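Local coordinates for protein Lys-gingipain W83 (Porphyromonas gingivalis, PDB 4ITC) that is a lysine-specific cysteine protease and possible virulence factor, here represented by its K1 cleaved adhesin domain, a calcium-binding beta sandwich from a region with haemolytic activity in vitro, at residues Glu91-Tyr96 against Ala110-Thr115; Thr66-Leu71 against Gly145-Ala150. All blocks are in the same frame, centred on the assembly; numbering follows the deposited sequence. Where two conformers were deposited one is given.

From the N terminus the chain runs through strand 62-65 into the loop 66-71, then crosses to the other sheet with strand 75-83. It returns to form the hairpin of strands 92-98 and 109-115, where interaction 1 (Glu91-Tyr96 with Ala110-Thr115) closes a short loop, with 13 residues between its segments. Strand 136-142 follows in the other sheet, and only then does the segment Gly145-Ala150 come back to Thr66-Leu71 in interaction 2, closing a long loop that encloses the whole of interaction 1. Their centres lie about 17 Å apart, yet they share one antiparallel sheet: strands 92-98 and 148-153 are neighbours, and Tyr96 N lies 2.9 Å from Ala150 O, a probable hydrogen bond.

Interaction 1: residues Glu91-Tyr96 against Ala110-Thr115; sequences EHYAVY and ALLEET
The imidazole of His92 is held at both nitrogens by side chains of the facing strand. A chi1 of -173°, which places CG opposite the backbone N, lays the ring across toward Glu113 and Thr115. His92 NE2 donates to Glu113 OE2 at 2.7 Å; the oxygen lies in the ring plane and receives the bond on its anti lone pair, while ring and carboxylate planes are turned 64° apart. At the other nitrogen, His92 ND1 and Thr115 OG1 share a nearly straight hydrogen bond of 2.8 Å. Two edge contacts thus restrict rotation of the ring.

On the opposite sheet face Tyr93 and Glu114 run side by side, pointing the same way. Both have CG wedged between backbone N and carbonyl carbon (chi1 72° in each), which brings Glu114 CG within 3.3 Å of Tyr93 CE1. The carboxylate stands almost perpendicular to the phenol ring, and the bond from Tyr93 OH to Glu114 OE1 is weak; the same oxygen also forms a salt bridge with Lys138.

These pairs belong to a beta hairpin at the edge of the five-stranded sheet of the adhesin sandwich, 109-115 being one of its two outermost strands within this chain. Tyr93 and Val95 face inward onto Phe79 of the other sheet. Between the strands, Tyr93 and Glu114 exchange two backbone hydrogen bonds. A classic beta bulge follows, where Leu111 and Leu112 both face Val95: Val95 O accepts a bond of 2.7 Å from Leu111 N and a weak one from Leu112 N. Beyond the bulge, Tyr96 CE2 packs at 3.7 Å against Ala110 CB, and the Tyr96 hydroxyl is bound by Arg152.

Interaction 2: residues Thr66-Leu71 against Gly145-Ala150; sequences TPALDL and GTKYVA
Thr66 meets Val149 through both its backbone and its side chain. Its OG1 sits between the backbone N and the carbonyl carbon (chi1 68°), where it accepts an almost straight bond of 3.1 Å from Val149 N and donates to Pro67 O at 2.9 Å. The hydroxyl is therefore gripped twice, and Thr66 N completes the pairing with a bond to Val149 O. The methyl CG2 packs against Val149 CB.

Farther along the loop, Leu69 has CG opposite its carbonyl carbon (chi1 -52°) and an extended chi2, which carries CD1 to within 3.7 Å of Val149 CG2, the two side chains crossing obliquely. Leu69 N donates a short but bent bond (133°) to Lys147 O at 2.7 Å. Here the loop that leaves strand 62-65 follows the start of strand 148-153, where Lys147 and Tyr148 both face Ser98 in a classic beta bulge. Leu69 and Leu71 also pack on Ile169 and Ala171 of strand 161-171, joining this end of the sheet to the other layer of the sandwich.

Tyr148 turns its ring edge to Thr66 O, which lies in the ring plane 3.5 Å from CD1, while CE1 touches Ala68 CB at 3.8 Å. Leu71 runs alongside Thr146, CD1 against CB. A water bridges Leu71 N to Thr146 O, and Gly145 N donates to Leu71 O at 2.9 Å.

Interaction 1: residues Glu91-Tyr96 against Ala110-Thr115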
ATOM      1  N   GLU A  91       8.170   5.354   6.064  1.00  9.62           N
ATOM      2  CA  GLU A  91       7.335   4.179   6.180  1.00  9.23           C
ATOM      3  C   GLU A  91       7.931   3.036   5.382  1.00  8.96           C
ATOM      4  O   GLU A  91       8.360   3.219   4.222  1.00  9.74           O
ATOM      5  CB  GLU A  91       5.910   4.496   5.696  1.00  8.87           C
ATOM      6  CG  GLU A  91       5.218   5.622   6.495  1.00  9.01           C
ATOM      7  CD  GLU A  91       4.787   5.231   7.907  1.00  8.73           C
ATOM      8  OE1 GLU A  91       5.069   4.081   8.349  1.00  9.20           O
ATOM      9  OE2 GLU A  91       4.209   6.090   8.622  1.00  9.60           O
ATOM     10  N   HIS A  92       7.866   1.858   5.962  1.00  9.44           N
ATOM     11  CA  HIS A  92       8.411   0.646   5.370  1.00  9.18           C
ATOM     12  C   HIS A  92       7.285  -0.247   4.910  1.00  8.69           C
ATOM     13  O   HIS A  92       6.327  -0.465   5.641  1.00  7.77           O
ATOM     14  CB  HIS A  92       9.274  -0.076   6.404  1.00  9.99           C
ATOM     15  CG  HIS A  92      10.016  -1.264   5.854  1.00 10.78           C
ATOM     16  ND1 HIS A  92      11.204  -1.118   5.171  1.00 12.14           N
ATOM     17  CD2 HIS A  92       9.704  -2.578   5.801  1.00 11.35           C
ATOM     18  CE1 HIS A  92      11.612  -2.310   4.763  1.00 12.02           C
ATOM     19  NE2 HIS A  92      10.733  -3.212   5.143  1.00 12.57           N
ATOM     20  N   TYR A  93       7.462  -0.832   3.736  1.00  8.23           N
ATOM     21  CA  TYR A  93       6.438  -1.714   3.205  1.00  8.09           C
ATOM     22  C   TYR A  93       7.063  -2.727   2.268  1.00  8.33           C
ATOM     23  O   TYR A  93       8.244  -2.597   1.841  1.00  9.03           O
ATOM     24  CB  TYR A  93       5.323  -0.933   2.460  1.00  8.69           C
ATOM     25  CG  TYR A  93       5.755  -0.370   1.132  1.00  9.38           C
ATOM     26  CD1 TYR A  93       6.565   0.766   1.052  1.00  9.37           C
ATOM     27  CD2 TYR A  93       5.409  -0.990  -0.040  1.00 10.77           C
ATOM     28  CE1 TYR A  93       6.996   1.265  -0.170  1.00 10.74           C
ATOM     29  CE2 TYR A  93       5.835  -0.492  -1.263  1.00 11.86           C
ATOM     30  CZ  TYR A  93       6.650   0.608  -1.301  1.00 11.68           C
ATOM     31  OH  TYR A  93       7.033   1.065  -2.557  1.00 16.47           O
ATOM     32  N   ALA A  94       6.277  -3.735   1.948  1.00  7.76           N
ATOM     33  CA  ALA A  94       6.701  -4.722   0.945  1.00  7.92           C
ATOM     34  C   ALA A  94       5.490  -5.144   0.137  1.00  8.07           C
ATOM     35  O   ALA A  94       4.363  -5.017   0.611  1.00  8.36           O
ATOM     36  CB  ALA A  94       7.403  -5.919   1.581  1.00  8.48           C
ATOM     37  N   VAL A  95       5.728  -5.629  -1.083  1.00  7.83           N
ATOM     38  CA  VAL A  95       4.735  -6.212  -1.934  1.00  7.79           C
ATOM     39  C   VAL A  95       5.103  -7.659  -2.172  1.00  7.92           C
ATOM     40  O   VAL A  95       6.286  -7.965  -2.477  1.00  8.55           O
ATOM     41  CB  VAL A  95       4.680  -5.476  -3.299  1.00  8.51           C
ATOM     42  CG1 VAL A  95       3.710  -6.103  -4.260  1.00  9.15           C
ATOM     43  CG2 VAL A  95       4.404  -4.001  -3.103  1.00  9.10           C
ATOM     44  N   TYR A  96       4.130  -8.569  -2.031  1.00  7.58           N
ATOM     45  CA  TYR A  96       4.344 -10.014  -2.144  1.00  7.80           C
ATOM     46  C   TYR A  96       3.387 -10.605  -3.143  1.00  8.26           C
ATOM     47  O   TYR A  96       2.291 -10.062  -3.320  1.00  8.59           O
ATOM     48  CB  TYR A  96       4.024 -10.746  -0.801  1.00  7.79           C
ATOM     49  CG  TYR A  96       4.848 -10.293   0.384  1.00  8.77           C
ATOM     50  CD1 TYR A  96       4.502  -9.162   1.114  1.00  9.16           C
ATOM     51  CD2 TYR A  96       5.980 -11.012   0.774  1.00  9.20           C
ATOM     52  CE1 TYR A  96       5.264  -8.761   2.205  1.00  9.81           C
ATOM     53  CE2 TYR A  96       6.735 -10.614   1.852  1.00  9.99           C
ATOM     54  CZ  TYR A  96       6.376  -9.505   2.583  1.00  9.68           C
ATOM     55  OH  TYR A  96       7.129  -9.104   3.681  1.00 11.30           O
ATOM     56  N   ALA A 110       8.743 -11.658  -1.365  1.00 14.85           N
ATOM     57  CA  ALA A 110       8.775 -10.191  -1.421  1.00 14.28           C
ATOM     58  C   ALA A 110       9.343  -9.785  -2.736  1.00 14.16           C
ATOM     59  O   ALA A 110      10.556  -9.989  -2.999  1.00 16.87           O
ATOM     60  CB  ALA A 110       9.571  -9.529  -0.310  1.00 15.08           C
ATOM     61  N   LEU A 111       8.490  -9.197  -3.546  1.00 12.35           N
ATOM     62  CA  LEU A 111       8.863  -8.713  -4.875  1.00 12.03           C
ATOM     63  C   LEU A 111       9.513  -7.360  -4.845  1.00 11.62           C
ATOM     64  O   LEU A 111      10.301  -7.009  -5.738  1.00 12.27           O
ATOM     65  CB  LEU A 111       7.621  -8.665  -5.779  1.00 12.47           C
ATOM     66  CG  LEU A 111       6.766  -9.954  -5.881  1.00 13.75           C
ATOM     67  CD1 LEU A 111       5.562  -9.715  -6.766  1.00 14.60           C
ATOM     68  CD2 LEU A 111       7.575 -11.120  -6.396  1.00 15.03           C
ATOM     69  N   LEU A 112       9.128  -6.556  -3.862  1.00 11.05           N
ATOM     70  CA  LEU A 112       9.571  -5.188  -3.661  1.00 10.90           C
ATOM     71  C   LEU A 112       9.518  -4.930  -2.154  1.00 10.83           C
ATOM     72  O   LEU A 112       8.569  -5.308  -1.511  1.00 10.71           O
ATOM     73  CB  LEU A 112       8.683  -4.191  -4.419  1.00 12.58           C
ATOM     74  CG  LEU A 112       8.980  -2.700  -4.246  1.00 14.49           C
ATOM     75  CD1 LEU A 112      10.406  -2.370  -4.573  1.00 17.45           C
ATOM     76  CD2 LEU A 112       8.081  -1.891  -5.168  1.00 15.93           C
ATOM     77  N   GLU A 113      10.565  -4.360  -1.593  1.00 11.22           N
ATOM     78  CA  GLU A 113      10.569  -4.009  -0.178  1.00 11.35           C
ATOM     79  C   GLU A 113      11.405  -2.763  -0.024  1.00 13.10           C
ATOM     80  O   GLU A 113      12.563  -2.721  -0.494  1.00 14.28           O
ATOM     81  CB  GLU A 113      11.125  -5.151   0.669  1.00 12.62           C
ATOM     82  CG  GLU A 113      11.227  -4.790   2.136  1.00 13.76           C
ATOM     83  CD  GLU A 113      11.433  -5.944   3.095  1.00 16.33           C
ATOM     84  OE1 GLU A 113      11.597  -7.115   2.644  1.00 20.49           O
ATOM     85  OE2 GLU A 113      11.446  -5.677   4.315  1.00 15.08           O
ATOM     86  N   GLU A 114      10.871  -1.728   0.620  1.00 12.81           N
ATOM     87  CA  GLU A 114      11.582  -0.479   0.757  1.00 15.23           C
ATOM     88  C   GLU A 114      11.051   0.378   1.870  1.00 14.70           C
ATOM     89  O   GLU A 114       9.930   0.167   2.361  1.00 11.26           O
ATOM     90  CB  GLU A 114      11.567   0.310  -0.551  1.00 19.17           C
ATOM     91  CG  GLU A 114      10.244   0.927  -0.912  1.00 21.90           C
ATOM     92  CD  GLU A 114      10.274   1.723  -2.227  1.00 27.72           C
ATOM     93  OE1 GLU A 114       9.395   2.599  -2.388  1.00 32.09           O
ATOM     94  OE2 GLU A 114      11.180   1.477  -3.066  1.00 32.89           O
ATOM     95  N   THR A 115      11.874   1.328   2.285  1.00 13.77           N
ATOM     96  CA  THR A 115      11.455   2.399   3.200  1.00 13.86           C
ATOM     97  C   THR A 115      11.380   3.681   2.386  1.00 14.23           C
ATOM     98  O   THR A 115      12.329   4.055   1.675  1.00 14.63           O
ATOM     99  CB  THR A 115      12.429   2.548   4.391  1.00 14.43           C
ATOM    100  OG1 THR A 115      12.549   1.304   5.090  1.00 13.77           O
ATOM    101  CG2 THR A 115      11.942   3.628   5.389  1.00 14.92           C
TER

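Interaction 2: residues Thr66-Leu71 against Gly145-Ala150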
ATOM      1  N   THR A  66      -5.229  -8.231  -2.921  1.00  8.50           N
ATOM      2  CA  THR A  66      -6.101  -8.270  -4.098  1.00  9.05           C
ATOM      3  C   THR A  66      -7.119  -9.392  -4.079  1.00  9.15           C
ATOM      4  O   THR A  66      -6.976 -10.386  -3.386  1.00  8.63           O
ATOM      5  CB  THR A  66      -5.293  -8.383  -5.397  1.00  9.28           C
ATOM      6  OG1 THR A  66      -4.681  -9.672  -5.425  1.00  9.36           O
ATOM      7  CG2 THR A  66      -4.261  -7.244  -5.566  1.00  9.98           C
ATOM      8  N   PRO A  67      -8.180  -9.218  -4.882  1.00  9.82           N
ATOM      9  CA  PRO A  67      -8.946 -10.392  -5.256  1.00 10.43           C
ATOM     10  C   PRO A  67      -8.070 -11.412  -5.987  1.00 10.82           C
ATOM     11  O   PRO A  67      -6.945 -11.097  -6.413  1.00 10.95           O
ATOM     12  CB  PRO A  67     -10.006  -9.796  -6.218  1.00 10.39           C
ATOM     13  CG  PRO A  67     -10.049  -8.361  -5.991  1.00 11.38           C
ATOM     14  CD  PRO A  67      -8.663  -8.000  -5.551  1.00 10.64           C
ATOM     15  N   ALA A  68      -8.585 -12.616  -6.141  1.00 12.06           N
ATOM     16  CA  ALA A  68      -7.850 -13.639  -6.853  1.00 12.31           C
ATOM     17  C   ALA A  68      -7.558 -13.216  -8.281  1.00 13.08           C
ATOM     18  O   ALA A  68      -8.414 -12.642  -8.955  1.00 14.20           O
ATOM     19  CB  ALA A  68      -8.651 -14.938  -6.862  1.00 12.80           C
ATOM     20  N   LEU A  69      -6.381 -13.604  -8.753  1.00 12.78           N
ATOM     21  CA  LEU A  69      -5.839 -13.204 -10.034  1.00 12.84           C
ATOM     22  C   LEU A  69      -5.597 -14.441 -10.916  1.00 13.18           C
ATOM     23  O   LEU A  69      -5.384 -15.544 -10.424  1.00 14.58           O
ATOM     24  CB  LEU A  69      -4.512 -12.487  -9.827  1.00 12.55           C
ATOM     25  CG  LEU A  69      -4.481 -11.327  -8.828  1.00 12.98           C
ATOM     26  CD1 LEU A  69      -3.056 -10.856  -8.577  1.00 12.67           C
ATOM     27  CD2 LEU A  69      -5.330 -10.162  -9.307  1.00 13.25           C
ATOM     28  N   ASP A  70      -5.691 -14.221 -12.239  1.00 15.44           N
ATOM     29  CA  ASP A  70      -5.456 -15.249 -13.257  1.00 16.05           C
ATOM     30  C   ASP A  70      -4.287 -14.803 -14.109  1.00 15.25           C
ATOM     31  O   ASP A  70      -4.432 -13.978 -15.016  1.00 15.68           O
ATOM     32  CB  ASP A  70      -6.722 -15.386 -14.138  1.00 19.87           C
ATOM     33  CG  ASP A  70      -6.606 -16.486 -15.183  1.00 23.11           C
ATOM     34  OD1 ASP A  70      -5.835 -17.441 -14.961  1.00 24.92           O
ATOM     35  OD2 ASP A  70      -7.335 -16.380 -16.199  1.00 30.33           O
ATOM     36  N   LEU A  71      -3.112 -15.341 -13.785  1.00 13.96           N
ATOM     37  CA  LEU A  71      -1.867 -14.870 -14.374  1.00 12.80           C
ATOM     38  C   LEU A  71      -1.008 -16.044 -14.793  1.00 12.93           C
ATOM     39  O   LEU A  71       0.094 -16.257 -14.262  1.00 13.22           O
ATOM     40  CB  LEU A  71      -1.140 -14.001 -13.343  1.00 12.80           C
ATOM     41  CG  LEU A  71      -1.829 -12.669 -13.026  1.00 12.49           C
ATOM     42  CD1 LEU A  71      -1.109 -11.972 -11.856  1.00 12.56           C
ATOM     43  CD2 LEU A  71      -1.892 -11.751 -14.215  1.00 13.63           C
ATOM     44  N   GLY A 145       1.591 -17.839 -12.353  1.00 11.79           N
ATOM     45  CA  GLY A 145       0.865 -18.553 -11.321  1.00 11.27           C
ATOM     46  C   GLY A 145       0.503 -17.735 -10.099  1.00 11.70           C
ATOM     47  O   GLY A 145      -0.090 -18.273  -9.155  1.00 12.14           O
ATOM     48  N   THR A 146       0.851 -16.455 -10.104  1.00 11.46           N
ATOM     49  CA  THR A 146       0.457 -15.566  -9.004  1.00 10.56           C
ATOM     50  C   THR A 146      -1.054 -15.543  -8.934  1.00 10.51           C
ATOM     51  O   THR A 146      -1.732 -15.273  -9.934  1.00 11.03           O
ATOM     52  CB  THR A 146       1.012 -14.167  -9.231  1.00 10.11           C
ATOM     53  OG1 THR A 146       2.438 -14.217  -9.129  1.00 10.37           O
ATOM     54  CG2 THR A 146       0.478 -13.164  -8.187  1.00 10.66           C
ATOM     55  N   LYS A 147      -1.587 -15.779  -7.745  0.50 10.37           N
ATOM     56  CA  LYS A 147      -3.028 -15.720  -7.526  0.50 11.10           C
ATOM     57  C   LYS A 147      -3.410 -14.502  -6.703  0.50 10.86           C
ATOM     58  O   LYS A 147      -4.477 -13.915  -6.891  0.50  9.56           O
ATOM     59  CB  LYS A 147      -3.463 -16.986  -6.813  0.50 12.39           C
ATOM     60  CG  LYS A 147      -4.954 -17.216  -6.784  0.50 13.70           C
ATOM     61  CD  LYS A 147      -5.209 -18.554  -6.099  0.50 14.74           C
ATOM     62  CE  LYS A 147      -6.546 -19.158  -6.458  0.50 16.73           C
ATOM     63  NZ  LYS A 147      -7.621 -18.169  -6.351  0.50 17.88           N
ATOM     64  N   TYR A 148      -2.551 -14.103  -5.780  1.00 10.09           N
ATOM     65  CA  TYR A 148      -2.832 -12.896  -4.974  1.00  9.51           C
ATOM     66  C   TYR A 148      -1.612 -12.027  -4.833  1.00  9.55           C
ATOM     67  O   TYR A 148      -0.484 -12.545  -4.752  1.00  9.26           O
ATOM     68  CB  TYR A 148      -3.286 -13.275  -3.556  1.00 10.13           C
ATOM     69  CG  TYR A 148      -4.500 -14.163  -3.491  1.00 10.92           C
ATOM     70  CD1 TYR A 148      -5.784 -13.627  -3.565  1.00 10.94           C
ATOM     71  CD2 TYR A 148      -4.359 -15.531  -3.326  1.00 11.40           C
ATOM     72  CE1 TYR A 148      -6.884 -14.447  -3.494  1.00 12.57           C
ATOM     73  CE2 TYR A 148      -5.476 -16.362  -3.271  1.00 12.58           C
ATOM     74  CZ  TYR A 148      -6.710 -15.795  -3.355  1.00 12.35           C
ATOM     75  OH  TYR A 148      -7.856 -16.615  -3.297  1.00 16.47           O
ATOM     76  N   VAL A 149      -1.828 -10.722  -4.744  1.00  8.70           N
ATOM     77  CA  VAL A 149      -0.808  -9.765  -4.403  1.00  9.00           C
ATOM     78  C   VAL A 149      -1.169  -9.113  -3.079  1.00  8.84           C
ATOM     79  O   VAL A 149      -2.314  -8.721  -2.879  1.00  9.02           O
ATOM     80  CB  VAL A 149      -0.668  -8.719  -5.509  1.00  9.38           C
ATOM     81  CG1 VAL A 149       0.209  -7.532  -5.090  1.00  9.54           C
ATOM     82  CG2 VAL A 149      -0.135  -9.370  -6.780  1.00  9.69           C
ATOM     83  N   ALA A 150      -0.170  -8.964  -2.208  1.00  8.63           N
ATOM     84  CA  ALA A 150      -0.333  -8.299  -0.921  1.00  8.18           C
ATOM     85  C   ALA A 150       0.569  -7.118  -0.808  1.00  7.78           C
ATOM     86  O   ALA A 150       1.736  -7.160  -1.174  1.00  8.10           O
ATOM     87  CB  ALA A 150      -0.044  -9.258   0.227  1.00  7.91           C
TER
HETATM   88  O   HOH W   1      -2.462 -17.195 -11.675  1.00 18.89           O